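Geranyl diphosphate synthase small subunit (Antirrhinum majus, PDB 3QKC) probably serves as the non-catalytic partner of a prenyltransferase that makes geranyl diphosphate, the ten-carbon precursor of monoterpenes. Local coordinates at residues Y9-L21 with R64-L76. Residues are numbered along the deposited sequence; the frame is centred on the assembly and turned at random.
Sequences YRATIESDIESYL and RSDAMAAAAAVHL
Ile17, Tyr20 and Leu21 pack on Met68, Ala71 and Ala72 where N-terminal helix 5-24 crosses the start of helix 68-85 almost perpendicularly, segment axes 9.4 Å apart and crossing at -84°. Ala72 lies under the crossing, its CB touching both Tyr20 CD1 and Leu21 CD2, while Ile17 CD1 reaches Ala71 CB at 3.6 Å. With CG anti to the backbone N (chi1 179°), the Tyr20 ring lies over the first turn of helix 68-85, one face above Met68 CB and Ala69 N and its OH 3.6 Å from Ala69 CB. Cutting Tyr20 back to an alanine is likely to bare Met68 CG and Ala69 and leave the bent methionine chain freer to turn. In this all-helical isoprenyl diphosphate synthase fold, helix 68-85 also packs against helices 48-59, 105-126 and 169-195, and helix 5-24 crosses its N-terminal turns. Leu21 CD1 touches His75 CD2 at 3.5 Å, and Leu21 CD2 meets Leu76 CD1; His75 NE2 bonds to Thr41 O. Just before helix 68-85, Arg64 NH1 makes a salt bridge to Asp16 OD2 (2.6 Å), nearly along the C-O axis and near the guanidinium plane, the carboxylate turned 84° from it. Arg64 NE pairs with Glu58, which also accepts from Tyr9 OH.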
ATOM      1  N   TYR A   9      -3.079  29.321   9.956  1.00 49.05           N
ATOM      2  CA  TYR A   9      -2.297  28.178  10.408  1.00 48.01           C
ATOM      3  C   TYR A   9      -2.664  26.896   9.651  1.00 46.48           C
ATOM      4  O   TYR A   9      -1.778  26.160   9.218  1.00 45.98           O
ATOM      5  CB  TYR A   9      -2.410  28.000  11.930  1.00 47.76           C
ATOM      6  CG  TYR A   9      -1.617  26.837  12.484  1.00 48.03           C
ATOM      7  CD1 TYR A   9      -0.228  26.877  12.539  1.00 47.58           C
ATOM      8  CD2 TYR A   9      -2.266  25.693  12.960  1.00 45.78           C
ATOM      9  CE1 TYR A   9       0.505  25.802  13.049  1.00 48.16           C
ATOM     10  CE2 TYR A   9      -1.545  24.616  13.480  1.00 46.33           C
ATOM     11  CZ  TYR A   9      -0.164  24.678  13.518  1.00 45.90           C
ATOM     12  OH  TYR A   9       0.546  23.612  14.013  1.00 46.67           O
ATOM     13  N   ARG A  10      -3.959  26.638   9.470  1.00 45.82           N
ATOM     14  CA  ARG A  10      -4.377  25.452   8.728  1.00 43.97           C
ATOM     15  C   ARG A  10      -3.930  25.554   7.277  1.00 43.88           C
ATOM     16  O   ARG A  10      -3.329  24.622   6.753  1.00 42.60           O
ATOM     17  CB  ARG A  10      -5.888  25.217   8.804  1.00 44.02           C
ATOM     18  CG  ARG A  10      -6.299  23.844   8.235  1.00 40.89           C
ATOM     19  CD  ARG A  10      -7.796  23.669   8.066  1.00 42.62           C
ATOM     20  NE  ARG A  10      -8.098  22.537   7.178  1.00 39.82           N
ATOM     21  CZ  ARG A  10      -9.209  21.792   7.222  1.00 41.26           C
ATOM     22  NH1 ARG A  10     -10.152  22.026   8.127  1.00 39.99           N
ATOM     23  NH2 ARG A  10      -9.370  20.794   6.354  1.00 38.66           N
ATOM     24  N   ALA A  11      -4.216  26.696   6.644  1.00 45.10           N
ATOM     25  CA  ALA A  11      -3.884  26.911   5.236  1.00 45.34           C
ATOM     26  C   ALA A  11      -2.380  26.824   4.932  1.00 45.59           C
ATOM     27  O   ALA A  11      -1.993  26.266   3.911  1.00 45.57           O
ATOM     28  CB  ALA A  11      -4.456  28.246   4.737  1.00 46.89           C
ATOM     29  N   THR A  12      -1.543  27.390   5.798  1.00 45.86           N
ATOM     30  CA  THR A  12      -0.092  27.296   5.620  1.00 45.88           C
ATOM     31  C   THR A  12       0.388  25.833   5.664  1.00 43.99           C
ATOM     32  O   THR A  12       1.151  25.392   4.797  1.00 43.83           O
ATOM     33  CB  THR A  12       0.662  28.155   6.643  1.00 47.22           C
ATOM     34  OG1 THR A  12       0.104  29.472   6.650  1.00 48.98           O
ATOM     35  CG2 THR A  12       2.151  28.255   6.285  1.00 48.67           C
ATOM     36  N   ILE A  13      -0.090  25.086   6.656  1.00 42.45           N
ATOM     37  CA  ILE A  13       0.150  23.655   6.724  1.00 40.66           C
ATOM     38  C   ILE A  13      -0.236  22.974   5.426  1.00 39.81           C
ATOM     39  O   ILE A  13       0.553  22.234   4.839  1.00 39.19           O
ATOM     40  CB  ILE A  13      -0.581  23.020   7.912  1.00 39.57           C
ATOM     41  CG1 ILE A  13       0.037  23.545   9.214  1.00 41.23           C
ATOM     42  CG2 ILE A  13      -0.489  21.495   7.824  1.00 39.00           C
ATOM     43  CD1 ILE A  13      -0.571  23.019  10.503  1.00 40.11           C
ATOM     44  N   GLU A  14      -1.446  23.262   4.959  1.00 40.45           N
ATOM     45  CA  GLU A  14      -1.944  22.662   3.738  1.00 40.89           C
ATOM     46  C   GLU A  14      -1.188  23.085   2.494  1.00 41.89           C
ATOM     47  O   GLU A  14      -1.051  22.289   1.562  1.00 42.14           O
ATOM     48  CB  GLU A  14      -3.441  22.886   3.596  1.00 41.53           C
ATOM     49  CG  GLU A  14      -4.192  21.897   4.461  1.00 43.22           C
ATOM     50  CD  GLU A  14      -5.687  22.124   4.490  1.00 40.66           C
ATOM     51  OE1 GLU A  14      -6.197  23.036   3.788  1.00 44.27           O
ATOM     52  OE2 GLU A  14      -6.347  21.355   5.224  1.00 42.71           O
ATOM     53  N   SER A  15      -0.674  24.309   2.497  1.00 43.00           N
ATOM     54  CA  SER A  15       0.197  24.783   1.428  1.00 44.46           C
ATOM     55  C   SER A  15       1.544  24.056   1.449  1.00 44.52           C
ATOM     56  O   SER A  15       2.057  23.671   0.399  1.00 44.53           O
ATOM     57  CB  SER A  15       0.379  26.309   1.516  1.00 46.63           C
ATOM     58  OG  SER A  15       1.403  26.772   0.638  1.00 48.72           O
ATOM     59  N   ASP A  16       2.103  23.847   2.644  1.00 44.85           N
ATOM     60  CA  ASP A  16       3.373  23.134   2.779  1.00 45.87           C
ATOM     61  C   ASP A  16       3.239  21.675   2.334  1.00 44.75           C
ATOM     62  O   ASP A  16       4.124  21.131   1.666  1.00 45.25           O
ATOM     63  CB  ASP A  16       3.897  23.193   4.217  1.00 46.99           C
ATOM     64  CG  ASP A  16       4.410  24.565   4.604  1.00 47.89           C
ATOM     65  OD1 ASP A  16       4.983  25.272   3.753  1.00 50.34           O
ATOM     66  OD2 ASP A  16       4.258  24.940   5.779  1.00 49.02           O
ATOM     67  N   ILE A  17       2.129  21.046   2.699  1.00 43.27           N
ATOM     68  CA  ILE A  17       1.860  19.678   2.261  1.00 41.94           C
ATOM     69  C   ILE A  17       1.766  19.586   0.734  1.00 42.67           C
ATOM     70  O   ILE A  17       2.425  18.738   0.117  1.00 42.19           O
ATOM     71  CB  ILE A  17       0.608  19.095   2.945  1.00 40.21           C
ATOM     72  CG1 ILE A  17       0.881  18.872   4.440  1.00 38.91           C
ATOM     73  CG2 ILE A  17       0.204  17.808   2.286  1.00 38.05           C
ATOM     74  CD1 ILE A  17      -0.381  18.625   5.288  1.00 39.32           C
ATOM     75  N   GLU A  18       0.963  20.462   0.127  1.00 43.83           N
ATOM     76  CA  GLU A  18       0.798  20.456  -1.331  1.00 45.19           C
ATOM     77  C   GLU A  18       2.121  20.690  -2.073  1.00 46.27           C
ATOM     78  O   GLU A  18       2.384  20.035  -3.093  1.00 46.13           O
ATOM     79  CB  GLU A  18      -0.251  21.475  -1.778  1.00 47.12           C
ATOM     80  CG  GLU A  18      -0.764  21.231  -3.192  1.00 51.69           C
ATOM     81  CD  GLU A  18      -1.841  22.219  -3.628  1.00 48.70           C
ATOM     82  OE1 GLU A  18      -1.613  23.454  -3.544  1.00 54.02           O
ATOM     83  OE2 GLU A  18      -2.916  21.746  -4.066  1.00 52.24           O
ATOM     84  N   SER A  19       2.945  21.604  -1.554  1.00 47.25           N
ATOM     85  CA  SER A  19       4.260  21.887  -2.141  1.00 49.17           C
ATOM     86  C   SER A  19       5.199  20.690  -1.999  1.00 48.46           C
ATOM     87  O   SER A  19       6.024  20.428  -2.877  1.00 49.54           O
ATOM     88  CB  SER A  19       4.901  23.127  -1.508  1.00 50.95           C
ATOM     89  OG  SER A  19       4.318  24.312  -2.026  1.00 58.85           O
ATOM     90  N   TYR A  20       5.068  19.971  -0.890  1.00 46.59           N
ATOM     91  CA  TYR A  20       5.858  18.781  -0.665  1.00 45.89           C
ATOM     92  C   TYR A  20       5.489  17.676  -1.669  1.00 45.07           C
ATOM     93  O   TYR A  20       6.357  17.007  -2.225  1.00 46.01           O
ATOM     94  CB  TYR A  20       5.675  18.286   0.767  1.00 44.99           C
ATOM     95  CG  TYR A  20       6.466  17.038   1.024  1.00 48.43           C
ATOM     96  CD1 TYR A  20       5.882  15.784   0.890  1.00 43.31           C
ATOM     97  CD2 TYR A  20       7.818  17.109   1.357  1.00 46.01           C
ATOM     98  CE1 TYR A  20       6.602  14.632   1.103  1.00 46.96           C
ATOM     99  CE2 TYR A  20       8.550  15.954   1.574  1.00 49.69           C
ATOM    100  CZ  TYR A  20       7.927  14.721   1.445  1.00 44.51           C
ATOM    101  OH  TYR A  20       8.648  13.577   1.656  1.00 48.43           O
ATOM    102  N   LEU A  21       4.194  17.497  -1.898  1.00 43.37           N
ATOM    103  CA  LEU A  21       3.722  16.510  -2.850  1.00 42.53           C
ATOM    104  C   LEU A  21       4.092  16.877  -4.285  1.00 44.62           C
ATOM    105  O   LEU A  21       4.354  16.002  -5.107  1.00 44.77           O
ATOM    106  CB  LEU A  21       2.208  16.324  -2.710  1.00 40.76           C
ATOM    107  CG  LEU A  21       1.772  15.452  -1.521  1.00 39.29           C
ATOM    108  CD1 LEU A  21       0.333  15.733  -1.144  1.00 38.65           C
ATOM    109  CD2 LEU A  21       1.972  13.989  -1.821  1.00 38.64           C
ATOM    110  N   ARG A  64       8.001  20.864  11.486  1.00 55.25           N
ATOM    111  CA  ARG A  64       7.049  20.365  10.507  1.00 52.90           C
ATOM    112  C   ARG A  64       7.690  19.552   9.372  1.00 52.05           C
ATOM    113  O   ARG A  64       7.008  18.755   8.726  1.00 50.62           O
ATOM    114  CB  ARG A  64       6.158  21.483   9.971  1.00 52.56           C
ATOM    115  CG  ARG A  64       6.842  22.523   9.124  1.00 52.16           C
ATOM    116  CD  ARG A  64       5.761  23.430   8.562  1.00 53.60           C
ATOM    117  NE  ARG A  64       4.877  23.877   9.638  1.00 51.70           N
ATOM    118  CZ  ARG A  64       3.748  24.549   9.467  1.00 53.12           C
ATOM    119  NH1 ARG A  64       3.329  24.848   8.245  1.00 51.18           N
ATOM    120  NH2 ARG A  64       3.034  24.916  10.528  1.00 51.48           N
ATOM    121  N   SER A  65       8.994  19.725   9.154  1.00 52.77           N
ATOM    122  CA  SER A  65       9.699  18.904   8.166  1.00 52.16           C
ATOM    123  C   SER A  65       9.758  17.439   8.603  1.00 50.84           C
ATOM    124  O   SER A  65       9.886  16.546   7.762  1.00 50.25           O
ATOM    125  CB  SER A  65      11.104  19.438   7.876  1.00 54.44           C
ATOM    126  OG  SER A  65      11.953  19.298   9.001  1.00 53.93           O
ATOM    127  N   ASP A  66       9.635  17.211   9.911  1.00 50.49           N
ATOM    128  CA  ASP A  66       9.628  15.869  10.509  1.00 49.58           C
ATOM    129  C   ASP A  66       8.357  15.066  10.187  1.00 47.63           C
ATOM    130  O   ASP A  66       8.386  13.829  10.213  1.00 47.04           O
ATOM    131  CB  ASP A  66       9.775  15.956  12.030  1.00 50.36           C
ATOM    132  CG  ASP A  66      11.202  16.243  12.481  1.00 55.20           C
ATOM    133  OD1 ASP A  66      11.360  16.742  13.624  1.00 53.67           O
ATOM    134  OD2 ASP A  66      12.153  15.951  11.718  1.00 53.21           O
ATOM    135  N   ALA A  67       7.259  15.773   9.896  1.00 46.12           N
ATOM    136  CA  ALA A  67       5.946  15.147   9.683  1.00 43.67           C
ATOM    137  C   ALA A  67       5.399  15.346   8.265  1.00 42.00           C
ATOM    138  O   ALA A  67       4.304  14.859   7.945  1.00 41.22           O
ATOM    139  CB  ALA A  67       4.931  15.675  10.714  1.00 43.44           C
ATOM    140  N   MET A  68       6.164  16.037   7.421  1.00 41.19           N
ATOM    141  CA  MET A  68       5.717  16.420   6.084  1.00 39.53           C
ATOM    142  C   MET A  68       5.422  15.194   5.224  1.00 37.26           C
ATOM    143  O   MET A  68       4.403  15.139   4.531  1.00 35.87           O
ATOM    144  CB  MET A  68       6.772  17.314   5.415  1.00 40.98           C
ATOM    145  CG  MET A  68       6.230  18.425   4.497  1.00 44.97           C
ATOM    146  SD  MET A  68       4.753  19.334   5.026  1.00 40.67           S
ATOM    147  CE  MET A  68       5.261  20.047   6.569  1.00 45.39           C
ATOM    148  N   ALA A  69       6.311  14.208   5.278  1.00 36.33           N
ATOM    149  CA  ALA A  69       6.111  12.952   4.533  1.00 34.43           C
ATOM    150  C   ALA A  69       4.875  12.180   4.988  1.00 32.21           C
ATOM    151  O   ALA A  69       4.091  11.716   4.152  1.00 32.18           O
ATOM    152  CB  ALA A  69       7.361  12.068   4.620  1.00 34.61           C
ATOM    153  N   ALA A  70       4.704  12.052   6.304  1.00 31.07           N
ATOM    154  CA  ALA A  70       3.533  11.406   6.913  1.00 29.40           C
ATOM    155  C   ALA A  70       2.223  12.121   6.539  1.00 29.13           C
ATOM    156  O   ALA A  70       1.252  11.483   6.141  1.00 28.22           O
ATOM    157  CB  ALA A  70       3.690  11.381   8.399  1.00 29.51           C
ATOM    158  N   ALA A  71       2.216  13.449   6.657  1.00 29.85           N
ATOM    159  CA  ALA A  71       1.040  14.249   6.360  1.00 29.62           C
ATOM    160  C   ALA A  71       0.618  14.068   4.911  1.00 29.32           C
ATOM    161  O   ALA A  71      -0.568  13.984   4.620  1.00 28.85           O
ATOM    162  CB  ALA A  71       1.304  15.716   6.663  1.00 29.88           C
ATOM    163  N   ALA A  72       1.613  13.989   4.024  1.00 29.74           N
ATOM    164  CA  ALA A  72       1.422  13.786   2.592  1.00 29.60           C
ATOM    165  C   ALA A  72       0.930  12.372   2.301  1.00 29.73           C
ATOM    166  O   ALA A  72       0.062  12.166   1.438  1.00 30.20           O
ATOM    167  CB  ALA A  72       2.734  14.056   1.852  1.00 30.04           C
ATOM    168  N   ALA A  73       1.498  11.392   3.003  1.00 29.39           N
ATOM    169  CA  ALA A  73       1.029  10.014   2.887  1.00 28.91           C
ATOM    170  C   ALA A  73      -0.440   9.907   3.323  1.00 28.10           C
ATOM    171  O   ALA A  73      -1.241   9.219   2.676  1.00 26.88           O
ATOM    172  CB  ALA A  73       1.929   9.060   3.690  1.00 29.33           C
ATOM    173  N   VAL A  74      -0.804  10.631   4.384  1.00 28.65           N
ATOM    174  CA  VAL A  74      -2.191  10.616   4.870  1.00 28.03           C
ATOM    175  C   VAL A  74      -3.119  11.126   3.766  1.00 27.86           C
ATOM    176  O   VAL A  74      -4.157  10.510   3.474  1.00 27.61           O
ATOM    177  CB  VAL A  74      -2.352  11.428   6.173  1.00 28.58           C
ATOM    178  CG1 VAL A  74      -3.832  11.666   6.490  1.00 26.76           C
ATOM    179  CG2 VAL A  74      -1.643  10.725   7.331  1.00 27.08           C
ATOM    180  N   HIS A  75      -2.726  12.243   3.149  1.00 28.20           N
ATOM    181  CA  HIS A  75      -3.480  12.834   2.064  1.00 27.97           C
ATOM    182  C   HIS A  75      -3.645  11.832   0.940  1.00 26.38           C
ATOM    183  O   HIS A  75      -4.737  11.663   0.436  1.00 26.45           O
ATOM    184  CB  HIS A  75      -2.821  14.121   1.544  1.00 30.09           C
ATOM    185  CG  HIS A  75      -3.455  14.659   0.296  1.00 30.69           C
ATOM    186  ND1 HIS A  75      -4.688  15.278   0.288  1.00 30.99           N
ATOM    187  CD2 HIS A  75      -3.037  14.652  -0.991  1.00 31.14           C
ATOM    188  CE1 HIS A  75      -4.997  15.640  -0.945  1.00 31.51           C
ATOM    189  NE2 HIS A  75      -4.009  15.272  -1.741  1.00 31.73           N
ATOM    190  N   LEU A  76      -2.568  11.147   0.579  1.00 25.43           N
ATOM    191  CA  LEU A  76      -2.591  10.136  -0.491  1.00 24.67           C
ATOM    192  C   LEU A  76      -3.465   8.917  -0.181  1.00 24.79           C
ATOM    193  O   LEU A  76      -4.176   8.421  -1.074  1.00 24.65           O
ATOM    194  CB  LEU A  76      -1.161   9.702  -0.865  1.00 24.28           C
ATOM    195  CG  LEU A  76      -0.320  10.782  -1.606  1.00 28.79           C
ATOM    196  CD1 LEU A  76       1.165  10.476  -1.490  1.00 25.46           C
ATOM    197  CD2 LEU A  76      -0.708  10.930  -3.085  1.00 25.46           C
TER